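Long-range contacts in beta-fructofuranosidase (Arthrobacter, PDB 3WPU), which belongs to the levansucrase/invertase family of carbohydrate-active enzymes, built around a five-bladed beta-propeller: residues E9-T14 with K27-D32; P65-E70 with G447-P452; R130-G135 with G479-I484; G347-F352 with S380-L385. All blocks are in the same frame, centred on the assembly; numbering follows the deposited sequence.

Contact 1 (E9-T14 with K27-D32)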
loop_
_atom_site.group_PDB
_atom_site.type_symbol
_atom_site.label_atom_id
_atom_site.label_comp_id
_atom_site.label_asym_id
_atom_site.label_seq_id
_atom_site.Cartn_x
_atom_site.Cartn_y
_atom_site.Cartn_z
ATOM N N GLU A 9 -4.078 -29.537 -3.132
ATOM C CA GLU A 9 -5.278 -28.756 -3.063
ATOM C C GLU A 9 -5.088 -27.636 -2.029
ATOM O O GLU A 9 -4.297 -27.756 -1.121
ATOM C CB GLU A 9 -6.450 -29.669 -2.705
ATOM C CG GLU A 9 -6.719 -30.661 -3.832
ATOM C CD GLU A 9 -8.003 -31.401 -3.667
ATOM O OE1 GLU A 9 -8.957 -30.782 -3.148
ATOM O OE2 GLU A 9 -8.065 -32.580 -4.079
ATOM N N PRO A 10 -5.774 -26.503 -2.226
ATOM C CA PRO A 10 -5.629 -25.370 -1.339
ATOM C C PRO A 10 -6.358 -25.657 -0.040
ATOM O O PRO A 10 -7.224 -26.526 -0.001
ATOM C CB PRO A 10 -6.298 -24.226 -2.104
ATOM C CG PRO A 10 -7.244 -24.887 -3.021
ATOM C CD PRO A 10 -6.602 -26.181 -3.397
ATOM N N THR A 11 -5.981 -24.918 0.993
ATOM C CA THR A 11 -6.547 -25.075 2.319
ATOM C C THR A 11 -7.997 -24.665 2.260
ATOM O O THR A 11 -8.364 -23.754 1.529
ATOM C CB THR A 11 -5.772 -24.185 3.326
ATOM O OG1 THR A 11 -4.384 -24.538 3.296
ATOM C CG2 THR A 11 -6.277 -24.364 4.725
ATOM N N ILE A 12 -8.839 -25.338 3.042
ATOM C CA ILE A 12 -10.223 -24.920 3.173
ATOM C C ILE A 12 -10.277 -23.806 4.206
ATOM O O ILE A 12 -9.860 -24.005 5.355
ATOM C CB ILE A 12 -11.136 -26.096 3.581
ATOM C CG1 ILE A 12 -11.132 -27.160 2.471
ATOM C CG2 ILE A 12 -12.543 -25.590 3.812
ATOM C CD1 ILE A 12 -11.995 -28.375 2.764
ATOM N N HIS A 13 -10.744 -22.632 3.770
ATOM C CA HIS A 13 -10.899 -21.468 4.638
ATOM C C HIS A 13 -12.388 -21.128 4.684
ATOM O O HIS A 13 -13.078 -21.169 3.669
ATOM C CB HIS A 13 -10.154 -20.249 4.104
ATOM C CG HIS A 13 -8.662 -20.363 4.150
ATOM N ND1 HIS A 13 -7.930 -20.112 5.288
ATOM C CD2 HIS A 13 -7.757 -20.637 3.175
ATOM C CE1 HIS A 13 -6.639 -20.261 5.025
ATOM N NE2 HIS A 13 -6.512 -20.561 3.748
ATOM N N THR A 14 -12.882 -20.786 5.863
ATOM C CA THR A 14 -14.316 -20.595 6.047
ATOM C C THR A 14 -14.823 -19.178 5.890
ATOM O O THR A 14 -16.034 -18.970 5.820
ATOM C CB THR A 14 -14.725 -21.052 7.456
ATOM O OG1 THR A 14 -14.203 -20.142 8.418
ATOM C CG2 THR A 14 -14.172 -22.431 7.751
ATOM N N LYS A 27 -4.136 -17.898 8.296
ATOM C CA LYS A 27 -2.870 -18.298 7.667
ATOM C C LYS A 27 -2.991 -18.297 6.165
ATOM O O LYS A 27 -3.937 -18.862 5.589
ATOM C CB LYS A 27 -2.470 -19.694 8.143
ATOM C CG LYS A 27 -2.220 -19.772 9.642
ATOM C CD LYS A 27 -1.772 -21.155 10.041
ATOM C CE LYS A 27 -1.544 -21.263 11.529
ATOM N NZ LYS A 27 -2.841 -21.324 12.241
ATOM N N TRP A 28 -2.011 -17.668 5.503
ATOM C CA TRP A 28 -1.785 -17.874 4.080
ATOM C C TRP A 28 -0.839 -19.058 4.031
ATOM O O TRP A 28 0.324 -18.923 4.398
ATOM C CB TRP A 28 -1.146 -16.641 3.453
ATOM C CG TRP A 28 -0.935 -16.715 1.982
ATOM C CD1 TRP A 28 -1.598 -17.510 1.094
ATOM C CD2 TRP A 28 -0.016 -15.926 1.197
ATOM N NE1 TRP A 28 -1.123 -17.297 -0.179
ATOM C CE2 TRP A 28 -0.201 -16.289 -0.139
ATOM C CE3 TRP A 28 0.879 -14.896 1.501
ATOM C CZ2 TRP A 28 0.538 -15.721 -1.171
ATOM C CZ3 TRP A 28 1.634 -14.361 0.472
ATOM C CH2 TRP A 28 1.418 -14.741 -0.834
ATOM N N THR A 29 -1.367 -20.232 3.694
ATOM C CA THR A 29 -0.631 -21.469 3.969
ATOM C C THR A 29 0.300 -21.819 2.823
ATOM O O THR A 29 0.173 -21.282 1.740
ATOM C CB THR A 29 -1.559 -22.668 4.186
ATOM O OG1 THR A 29 -2.219 -22.995 2.956
ATOM C CG2 THR A 29 -2.615 -22.362 5.258
ATOM N N ARG A 30 1.191 -22.792 3.042
ATOM C CA ARG A 30 2.035 -23.296 1.948
ATOM C C ARG A 30 1.184 -23.972 0.864
ATOM O O ARG A 30 1.452 -23.808 -0.309
ATOM C CB ARG A 30 3.108 -24.241 2.489
ATOM C CG ARG A 30 4.167 -23.509 3.292
ATOM C CD ARG A 30 5.320 -24.407 3.733
ATOM N NE ARG A 30 6.055 -25.067 2.655
ATOM C CZ ARG A 30 7.104 -24.554 2.020
ATOM N NH1 ARG A 30 7.543 -23.335 2.306
ATOM N NH2 ARG A 30 7.710 -25.261 1.078
ATOM N N ALA A 31 0.130 -24.687 1.261
ATOM C CA ALA A 31 -0.783 -25.311 0.322
ATOM C C ALA A 31 -1.444 -24.242 -0.553
ATOM O O ALA A 31 -1.550 -24.409 -1.776
ATOM C CB ALA A 31 -1.838 -26.117 1.077
ATOM N N ASP A 32 -1.849 -23.138 0.069
ATOM C CA ASP A 32 -2.456 -21.991 -0.642
ATOM C C ASP A 32 -1.423 -21.429 -1.639
ATOM O O ASP A 32 -1.695 -21.285 -2.824
ATOM C CB ASP A 32 -2.883 -20.887 0.356
ATOM C CG ASP A 32 -4.087 -21.278 1.241
ATOM O OD1 ASP A 32 -4.858 -22.196 0.883
ATOM O OD2 ASP A 32 -4.262 -20.597 2.282
HETATM O O HOH W 1 -7.360 -21.609 -0.009
#

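Contact 2 (P65-E70 with G447-P452)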
loop_
_atom_site.group_PDB
_atom_site.type_symbol
_atom_site.label_atom_id
_atom_site.label_comp_id
_atom_site.label_asym_id
_atom_site.label_seq_id
_atom_site.Cartn_x
_atom_site.Cartn_y
_atom_site.Cartn_z
ATOM N N PRO A 65 6.742 8.523 -18.978
ATOM C CA PRO A 65 7.027 9.853 -18.473
ATOM C C PRO A 65 7.432 9.796 -16.998
ATOM O O PRO A 65 7.217 8.771 -16.301
ATOM C CB PRO A 65 5.705 10.572 -18.648
ATOM C CG PRO A 65 4.683 9.490 -18.428
ATOM C CD PRO A 65 5.295 8.233 -18.985
ATOM N N ASP A 66 8.016 10.893 -16.540
ATOM C CA ASP A 66 8.402 11.051 -15.133
ATOM C C ASP A 66 7.559 12.138 -14.470
ATOM O O ASP A 66 7.492 13.282 -14.937
ATOM C CB ASP A 66 9.888 11.306 -14.995
ATOM C CG ASP A 66 10.320 11.370 -13.553
ATOM O OD1 ASP A 66 10.857 10.365 -13.053
ATOM O OD2 ASP A 66 10.101 12.434 -12.936
ATOM N N MET A 67 6.883 11.775 -13.381
ATOM C CA MET A 67 5.900 12.642 -12.769
ATOM C C MET A 67 6.472 13.897 -12.100
ATOM O O MET A 67 5.747 14.876 -11.894
ATOM C CB MET A 67 5.144 11.831 -11.727
ATOM C CG MET A 67 5.978 11.458 -10.483
ATOM S SD MET A 67 5.129 10.262 -9.423
ATOM C CE MET A 67 3.816 11.189 -8.636
ATOM N N SER A 68 7.759 13.853 -11.743
ATOM C CA SER A 68 8.415 14.974 -11.057
ATOM C C SER A 68 9.396 15.706 -11.971
ATOM O O SER A 68 10.168 16.535 -11.490
ATOM C CB SER A 68 9.120 14.509 -9.774
ATOM O OG SER A 68 10.362 13.808 -10.004
ATOM N N ASN A 69 9.348 15.417 -13.268
ATOM C CA ASN A 69 10.344 15.947 -14.212
ATOM C C ASN A 69 11.766 15.634 -13.732
ATOM O O ASN A 69 12.698 16.442 -13.885
ATOM C CB ASN A 69 10.151 17.459 -14.376
ATOM C CG ASN A 69 8.875 17.819 -15.109
ATOM O OD1 ASN A 69 8.282 17.010 -15.821
ATOM N ND2 ASN A 69 8.462 19.070 -14.962
ATOM N N GLU A 70 11.913 14.444 -13.154
ATOM C CA GLU A 70 13.175 13.909 -12.657
ATOM C C GLU A 70 13.806 14.777 -11.547
ATOM O O GLU A 70 15.014 14.735 -11.339
ATOM C CB GLU A 70 14.161 13.631 -13.832
ATOM C CG GLU A 70 13.599 12.730 -14.916
ATOM C CD GLU A 70 14.611 12.361 -16.007
ATOM O OE1 GLU A 70 15.718 12.913 -16.021
ATOM O OE2 GLU A 70 14.287 11.490 -16.845
ATOM N N GLY A 447 12.653 3.265 -12.634
ATOM C CA GLY A 447 11.523 4.170 -12.699
ATOM C C GLY A 447 11.574 5.277 -11.675
ATOM O O GLY A 447 11.983 6.400 -11.965
ATOM N N GLY A 448 11.099 5.015 -10.460
ATOM C CA GLY A 448 11.078 6.073 -9.470
ATOM C C GLY A 448 10.048 7.135 -9.856
ATOM O O GLY A 448 10.236 8.333 -9.618
ATOM N N THR A 449 8.956 6.667 -10.457
ATOM C CA THR A 449 7.796 7.476 -10.857
ATOM C C THR A 449 6.603 6.496 -10.974
ATOM O O THR A 449 6.813 5.286 -11.064
ATOM C CB THR A 449 8.058 8.201 -12.200
ATOM O OG1 THR A 449 6.962 9.069 -12.517
ATOM C CG2 THR A 449 8.268 7.202 -13.354
ATOM N N LEU A 450 5.372 7.002 -10.944
ATOM C CA LEU A 450 4.221 6.105 -10.940
ATOM C C LEU A 450 3.924 5.477 -12.303
ATOM O O LEU A 450 4.145 6.080 -13.371
ATOM C CB LEU A 450 2.982 6.811 -10.378
ATOM C CG LEU A 450 3.158 7.258 -8.927
ATOM C CD1 LEU A 450 1.848 7.896 -8.482
ATOM C CD2 LEU A 450 3.527 6.156 -7.945
ATOM N N ALA A 451 3.421 4.250 -12.249
ATOM C CA ALA A 451 2.974 3.523 -13.431
ATOM C C ALA A 451 1.622 4.090 -13.909
ATOM O O ALA A 451 1.059 4.958 -13.236
ATOM C CB ALA A 451 2.826 2.047 -13.096
ATOM N N PRO A 452 1.090 3.588 -15.058
ATOM C CA PRO A 452 -0.292 3.891 -15.372
ATOM C C PRO A 452 -1.186 3.197 -14.346
ATOM O O PRO A 452 -0.900 2.082 -13.911
ATOM C CB PRO A 452 -0.503 3.274 -16.760
ATOM C CG PRO A 452 0.889 3.090 -17.328
ATOM C CD PRO A 452 1.719 2.766 -16.110
HETATM O O HOH W 2 5.304 8.240 -14.423
HETATM O O HOH W 3 9.471 11.142 -10.390
HETATM O O HOH W 4 12.113 8.116 -14.106
#

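Contact 3 (R130-G135 with G479-I484)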
loop_
_atom_site.group_PDB
_atom_site.type_symbol
_atom_site.label_atom_id
_atom_site.label_comp_id
_atom_site.label_asym_id
_atom_site.label_seq_id
_atom_site.Cartn_x
_atom_site.Cartn_y
_atom_site.Cartn_z
ATOM N N ARG A 130 -5.466 15.329 -18.919
ATOM C CA ARG A 130 -4.343 15.847 -18.160
ATOM C C ARG A 130 -3.066 15.751 -18.965
ATOM O O ARG A 130 -3.015 15.015 -19.939
ATOM C CB ARG A 130 -4.199 15.081 -16.863
ATOM C CG ARG A 130 -5.335 15.363 -15.898
ATOM C CD ARG A 130 -4.966 14.789 -14.557
ATOM N NE ARG A 130 -6.045 14.859 -13.580
ATOM C CZ ARG A 130 -6.298 15.887 -12.779
ATOM N NH1 ARG A 130 -5.579 17.000 -12.828
ATOM N NH2 ARG A 130 -7.309 15.794 -11.930
ATOM N N PRO A 131 -2.022 16.479 -18.550
ATOM C CA PRO A 131 -0.731 16.286 -19.190
ATOM C C PRO A 131 -0.324 14.815 -19.120
ATOM O O PRO A 131 -0.783 14.091 -18.218
ATOM C CB PRO A 131 0.213 17.161 -18.353
ATOM C CG PRO A 131 -0.681 18.199 -17.750
ATOM C CD PRO A 131 -1.964 17.493 -17.479
ATOM N N GLU A 132 0.522 14.393 -20.051
ATOM C CA GLU A 132 0.908 12.993 -20.164
ATOM C C GLU A 132 1.467 12.440 -18.847
ATOM O O GLU A 132 1.156 11.304 -18.479
ATOM C CB GLU A 132 1.945 12.798 -21.279
ATOM C CG GLU A 132 2.161 11.331 -21.621
ATOM C CD GLU A 132 3.435 11.069 -22.400
ATOM O OE1 GLU A 132 4.367 11.903 -22.339
ATOM O OE2 GLU A 132 3.513 9.999 -23.041
ATOM N N ASN A 133 2.268 13.233 -18.129
ATOM C CA ASN A 133 2.931 12.733 -16.931
ATOM C C ASN A 133 2.034 12.815 -15.688
ATOM O O ASN A 133 2.514 12.584 -14.576
ATOM C CB ASN A 133 4.268 13.445 -16.683
ATOM C CG ASN A 133 4.104 14.823 -16.081
ATOM O OD1 ASN A 133 3.023 15.433 -16.135
ATOM N ND2 ASN A 133 5.187 15.326 -15.499
ATOM N N GLY A 134 0.769 13.151 -15.890
ATOM C CA GLY A 134 -0.224 13.232 -14.791
ATOM C C GLY A 134 -0.479 14.642 -14.301
ATOM O O GLY A 134 -1.452 14.901 -13.582
ATOM N N GLY A 135 0.393 15.569 -14.663
ATOM C CA GLY A 135 0.201 16.979 -14.337
ATOM C C GLY A 135 0.402 17.355 -12.870
ATOM O O GLY A 135 -0.109 18.380 -12.410
ATOM N N GLY A 479 -4.461 2.886 -17.732
ATOM C CA GLY A 479 -5.034 4.210 -17.597
ATOM C C GLY A 479 -3.995 5.328 -17.599
ATOM O O GLY A 479 -2.948 5.254 -18.270
ATOM N N GLY A 480 -4.308 6.385 -16.861
ATOM C CA GLY A 480 -3.463 7.565 -16.837
ATOM C C GLY A 480 -2.188 7.334 -16.043
ATOM O O GLY A 480 -2.197 6.670 -15.020
ATOM N N TRP A 481 -1.068 7.860 -16.531
ATOM C CA TRP A 481 0.139 7.882 -15.730
ATOM C C TRP A 481 -0.100 8.625 -14.415
ATOM O O TRP A 481 -0.567 9.759 -14.403
ATOM C CB TRP A 481 1.256 8.553 -16.512
ATOM C CG TRP A 481 1.609 7.826 -17.759
ATOM C CD1 TRP A 481 1.185 8.107 -19.036
ATOM C CD2 TRP A 481 2.476 6.697 -17.860
ATOM N NE1 TRP A 481 1.773 7.224 -19.935
ATOM C CE2 TRP A 481 2.557 6.341 -19.229
ATOM C CE3 TRP A 481 3.210 5.955 -16.927
ATOM C CZ2 TRP A 481 3.307 5.266 -19.674
ATOM C CZ3 TRP A 481 3.970 4.885 -17.379
ATOM C CH2 TRP A 481 4.015 4.551 -18.743
ATOM N N ALA A 482 0.222 7.972 -13.294
ATOM C CA ALA A 482 0.177 8.590 -11.972
ATOM C C ALA A 482 -1.229 9.115 -11.639
ATOM O O ALA A 482 -1.402 10.103 -10.929
ATOM C CB ALA A 482 1.238 9.682 -11.852
ATOM N N ASP A 483 -2.246 8.415 -12.140
ATOM C CA ASP A 483 -3.604 8.847 -11.888
ATOM C C ASP A 483 -4.078 8.347 -10.517
ATOM O O ASP A 483 -4.328 7.155 -10.331
ATOM C CB ASP A 483 -4.538 8.358 -13.002
ATOM C CG ASP A 483 -5.925 8.962 -12.907
ATOM O OD1 ASP A 483 -6.062 10.041 -12.299
ATOM O OD2 ASP A 483 -6.872 8.369 -13.487
ATOM N N ILE A 484 -4.224 9.275 -9.576
ATOM C CA ILE A 484 -4.720 8.983 -8.243
ATOM C C ILE A 484 -5.931 9.907 -7.984
ATOM O O ILE A 484 -5.805 10.988 -7.400
ATOM C CB ILE A 484 -3.603 9.154 -7.202
ATOM C CG1 ILE A 484 -2.473 8.167 -7.514
ATOM C CG2 ILE A 484 -4.171 8.946 -5.796
ATOM C CD1 ILE A 484 -1.335 8.134 -6.524
HETATM O O HOH W 5 -7.671 12.005 -13.149
HETATM O O HOH W 6 -1.585 10.085 -18.528
HETATM O O HOH W 7 1.897 7.744 -22.730
#

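Contact 4 (G347-F352 with S380-L385)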
loop_
_atom_site.group_PDB
_atom_site.type_symbol
_atom_site.label_atom_id
_atom_site.label_comp_id
_atom_site.label_asym_id
_atom_site.label_seq_id
_atom_site.Cartn_x
_atom_site.Cartn_y
_atom_site.Cartn_z
ATOM N N GLY A 347 -20.184 -6.372 1.665
ATOM C CA GLY A 347 -20.270 -7.014 2.980
ATOM C C GLY A 347 -19.059 -7.847 3.365
ATOM O O GLY A 347 -19.082 -8.575 4.354
ATOM N N LYS A 348 -18.009 -7.765 2.548
ATOM C CA LYS A 348 -16.766 -8.475 2.803
ATOM C C LYS A 348 -15.648 -7.527 3.199
ATOM O O LYS A 348 -15.651 -6.360 2.830
ATOM C CB LYS A 348 -16.286 -9.203 1.538
ATOM C CG LYS A 348 -17.205 -10.301 1.030
ATOM C CD LYS A 348 -17.308 -11.475 1.974
ATOM C CE LYS A 348 -18.134 -12.601 1.365
ATOM N NZ LYS A 348 -18.084 -13.840 2.159
ATOM N N SER A 349 -14.679 -8.079 3.935
ATOM C CA SER A 349 -13.404 -7.444 4.168
ATOM C C SER A 349 -12.390 -8.057 3.206
ATOM O O SER A 349 -12.168 -9.273 3.243
ATOM C CB SER A 349 -12.948 -7.708 5.602
ATOM O OG SER A 349 -11.643 -7.212 5.821
ATOM N N TYR A 350 -11.795 -7.223 2.359
ATOM C CA TYR A 350 -10.679 -7.626 1.499
ATOM C C TYR A 350 -9.396 -7.089 2.118
ATOM O O TYR A 350 -9.271 -5.880 2.335
ATOM C CB TYR A 350 -10.835 -7.056 0.095
ATOM C CG TYR A 350 -11.890 -7.758 -0.717
ATOM C CD1 TYR A 350 -11.575 -8.862 -1.511
ATOM C CD2 TYR A 350 -13.230 -7.377 -0.633
ATOM C CE1 TYR A 350 -12.552 -9.533 -2.239
ATOM C CE2 TYR A 350 -14.210 -8.044 -1.373
ATOM C CZ TYR A 350 -13.875 -9.117 -2.159
ATOM O OH TYR A 350 -14.852 -9.805 -2.879
ATOM N N LEU A 351 -8.441 -7.974 2.377
ATOM C CA LEU A 351 -7.155 -7.553 2.862
ATOM C C LEU A 351 -6.246 -7.693 1.646
ATOM O O LEU A 351 -6.155 -8.784 1.093
ATOM C CB LEU A 351 -6.680 -8.459 3.994
ATOM C CG LEU A 351 -5.190 -8.435 4.345
ATOM C CD1 LEU A 351 -4.733 -7.044 4.695
ATOM C CD2 LEU A 351 -4.839 -9.420 5.446
ATOM N N PHE A 352 -5.661 -6.588 1.216
ATOM C CA PHE A 352 -4.671 -6.599 0.135
ATOM C C PHE A 352 -3.286 -6.302 0.700
ATOM O O PHE A 352 -3.108 -5.443 1.541
ATOM C CB PHE A 352 -5.017 -5.585 -0.943
ATOM C CG PHE A 352 -6.244 -5.914 -1.739
ATOM C CD1 PHE A 352 -6.248 -6.992 -2.627
ATOM C CD2 PHE A 352 -7.411 -5.171 -1.579
ATOM C CE1 PHE A 352 -7.344 -7.271 -3.396
ATOM C CE2 PHE A 352 -8.525 -5.463 -2.344
ATOM C CZ PHE A 352 -8.504 -6.532 -3.230
ATOM N N SER A 380 -10.918 -12.577 10.263
ATOM C CA SER A 380 -11.694 -13.688 9.762
ATOM C C SER A 380 -10.789 -14.820 9.328
ATOM O O SER A 380 -9.582 -14.631 9.225
ATOM C CB SER A 380 -12.595 -13.196 8.626
ATOM O OG SER A 380 -11.835 -12.764 7.503
ATOM N N ASP A 381 -11.354 -15.989 9.031
ATOM C CA ASP A 381 -10.564 -17.037 8.405
ATOM C C ASP A 381 -10.485 -16.750 6.921
ATOM O O ASP A 381 -11.190 -17.342 6.093
ATOM C CB ASP A 381 -11.112 -18.440 8.686
ATOM C CG ASP A 381 -10.269 -19.515 8.038
ATOM O OD1 ASP A 381 -9.116 -19.213 7.611
ATOM O OD2 ASP A 381 -10.742 -20.659 7.893
ATOM N N TYR A 382 -9.616 -15.798 6.595
ATOM C CA TYR A 382 -9.512 -15.252 5.254
ATOM C C TYR A 382 -9.276 -16.331 4.189
ATOM O O TYR A 382 -8.498 -17.270 4.398
ATOM C CB TYR A 382 -8.357 -14.259 5.191
ATOM C CG TYR A 382 -8.673 -12.861 5.684
ATOM C CD1 TYR A 382 -8.258 -12.421 6.948
ATOM C CD2 TYR A 382 -9.385 -11.964 4.876
ATOM C CE1 TYR A 382 -8.566 -11.140 7.407
ATOM C CE2 TYR A 382 -9.669 -10.679 5.324
ATOM C CZ TYR A 382 -9.250 -10.269 6.586
ATOM O OH TYR A 382 -9.562 -8.979 6.971
ATOM N N GLN A 383 -9.970 -16.161 3.071
ATOM C CA GLN A 383 -9.804 -16.987 1.896
ATOM C C GLN A 383 -8.860 -16.246 0.955
ATOM O O GLN A 383 -9.245 -15.205 0.425
ATOM C CB GLN A 383 -11.145 -17.138 1.200
ATOM C CG GLN A 383 -11.105 -17.845 -0.134
ATOM C CD GLN A 383 -10.526 -19.238 0.009
ATOM O OE1 GLN A 383 -11.084 -20.083 0.728
ATOM N NE2 GLN A 383 -9.374 -19.469 -0.590
ATOM N N PRO A 384 -7.659 -16.785 0.730
ATOM C CA PRO A 384 -6.832 -16.158 -0.313
ATOM C C PRO A 384 -7.503 -16.187 -1.672
ATOM O O PRO A 384 -8.152 -17.175 -2.033
ATOM C CB PRO A 384 -5.574 -17.024 -0.309
ATOM C CG PRO A 384 -5.495 -17.606 1.055
ATOM C CD PRO A 384 -6.952 -17.914 1.351
ATOM N N LEU A 385 -7.382 -15.101 -2.425
ATOM C CA LEU A 385 -8.157 -14.931 -3.658
ATOM C C LEU A 385 -7.675 -15.831 -4.787
ATOM O O LEU A 385 -6.518 -16.311 -4.769
ATOM C CB LEU A 385 -8.114 -13.470 -4.137
ATOM C CG LEU A 385 -8.688 -12.431 -3.181
ATOM C CD1 LEU A 385 -8.257 -11.045 -3.618
ATOM C CD2 LEU A 385 -10.202 -12.554 -3.072
#

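Contact 1 (E9-T14 with K27-D32)
The capping box that Thr29 and Asp32 form at the start of helix 30-38 is the docking site for the N-terminal loop, which reaches it through Thr11 and His13. In the box, Asp32 N donates to Thr29 OG1 at 2.9 Å, while Thr29 N returns a longer bond of 3.2 Å to Asp32 OD2 from above the carboxylate plane. The loop adds bonds to the same two side chains. Thr11 N gives a hydrogen bond to Asp32 OD1 (2.9 Å), meeting the oxygen nearly head-on, with an N-H...O angle of 145°. His13 NE2 donates to Asp32 OD2 at 2.7 Å; the bond is almost straight, lies in the plane of the imidazole and uses the syn lone pair, although ring and carboxylate are twisted 44° apart. OD2 thus accepts two N-H groups. The sequence 9-14 has no regular structure of its own, and through these bonds it is fastened beside the short propeller strand 26-27 and helix 30-38. The hydroxyls of Thr29 and Thr11 meet tip to tip at 2.7 Å between their OG1 atoms, Thr29 donating, and Thr11 OG1 is in turn bonded to Gly282 O. That position of OG1, beside the backbone N (chi1 -57°), also brings it to 3.7 Å from Ala31 CB. Lys27 O lies at the ring edge of His13, near its plane, 3.1 Å from CE1. The ND1 of this histidine is bonded to Asp381, so two carboxylates flank the imidazole, which would probably favour the protonated ring.

Contact 2 (P65-E70 with G447-P452)
Thr449 presents its hydroxyl to the backbone of Met67: Met67 N donates to Thr449 OG1 at 2.8 Å with an N-H...O angle of 163°. The bond joins a type I beta turn, Asp66 to Asn69, just ahead of propeller strand 72-81, to the loop that links strands 443-446 and 454-458. With OG1 anti to its own backbone N (chi1 -175°), Thr449 turns its methyl CG2 to Pro65 O, 3.5 Å away, and its CB stands 3.6 Å from Asp66 OD1. Met67 runs past the threonine in the opposite direction, and its thioether ends over Leu450. There Met67 SD packs on Leu450 CG at 3.6 Å and receives a weak hydrogen bond from Leu450 N, while CE lies against CD1 of the same leucine. A water adds a bridge, donating to Pro65 O and Leu450 O and also bonded to Thr449 OG1. Farther out, Asp66 shapes the turn. Its OD2 accepts from Ser68 N, which makes an Asx turn, and from Glu70 N, the two donors arriving from opposite faces of the carboxylate. Phe119 of strand 115-122 packs on Met67 and Ser68. Asp66 OD1 forms a salt bridge with Arg103; a second water donates to this OD1 at 2.8 Å and to Gly447 O at 2.7 Å.

Contact 3 (R130-G135 with G479-I484)
Glu132 O presses on the indole of Trp481, 3.2 Å from CD1 and oblique to the ring, and next to it Gly134 CA lies 3.5 Å from Trp481 O. This is the tight part of the contact: two backbones brought close where Gly134, with a positive phi of 100° and no side chain, lets the carbonyl of Trp481 approach. The indole swings toward the facing turn because its CG stands beside the backbone N (chi1 -62°), and Pro65 and Pro452 pack against it as well. No direct hydrogen bond joins the two segments, but beside this tight spot one water donates to Glu132 O and accepts from Trp481 N, 3.0 Å from each atom. The looser, solvent side is bridged by water alone. At the exposed glutamate a water links Glu132 OE2 to Trp481 NE1 with 2.8 Å on either arm. Arg130 NE and Asp483 OD1 do not meet, being 5.0 Å apart, with a water between them that the arginine grips only weakly; Asp483 has its salt bridge with Arg121 instead. Asn133 OD1 accepts from Gly135 N, an Asx turn. The arrangement is a meeting of two beta turns, type I at Pro131-Gly134 and type II at Gly480-Asp483, the latter with Ala482 at positive phi, in loops that lead into strands 137-141 and 488-493 of the five-bladed beta-propeller.

Contact 4 (G347-F352 with S380-L385)
Tyr382 OH is held by two groups: Ser349 OG donates to it at 3.0 Å, and the phenol is also hydrogen-bonded to Ile378 O. Strands 348-355 and 383-384 belong to one antiparallel propeller sheet, with strand 369-375 between them, and Tyr382 lies in the loop just before the latter. With the backbones this far apart, side chains make the connection, and the alternation along strand 348-355 sorts them into two groups. Ser349 and Leu351 point toward Tyr382. The serine hydroxyl, anti to its backbone N (chi1 174°), reaches the phenol oxygen, while Leu351 CB sits obliquely to the ring, 4.0 Å from CE2. Ser349 O approaches the same CE2 at the ring edge, near its plane. Over one face of the phenol, Ser380 OG stands 3.4 Å above the centre and is itself bonded to Gly377 O. Ile342 of strand 340-345 and Phe373 of strand 369-375 also pack on the ring. Tyr350 and Phe352 make up the other group, and both are met by Leu385, which crosses each of them at about a right angle. Beyond this apolar patch Tyr350 OH bonds to Pro464 O. The leucine divides its branches: Leu385 CD1 goes to Phe352 CE1 at 3.9 Å, oblique to the ring, and Leu385 CD2 lies at the edge of the Tyr350 ring, near its plane and 3.9 Å from CE1.

The four contacts form two clusters on the propeller. Contacts 2 and 3 have centres about 10 Å apart and interlock along the chain, their segments alternating; Asn133 ND2 bonds to Asp66 O and Ala451 O accepts from Ala482 N, consistent with a place where early and late parts of the propeller meet. Contacts 1 and 4, with centres about 13 Å apart, are also linked by a bond from Thr14 N to Asp381 OD2, which ties the N-terminal loop to the sheet containing strand 348-355. Contact 1 comes first in sequence and lies across the chain's centre from contacts 2 and 3. Contact 4 falls within the long span they bridge, yet its centre is about 32 and 31 Å from theirs.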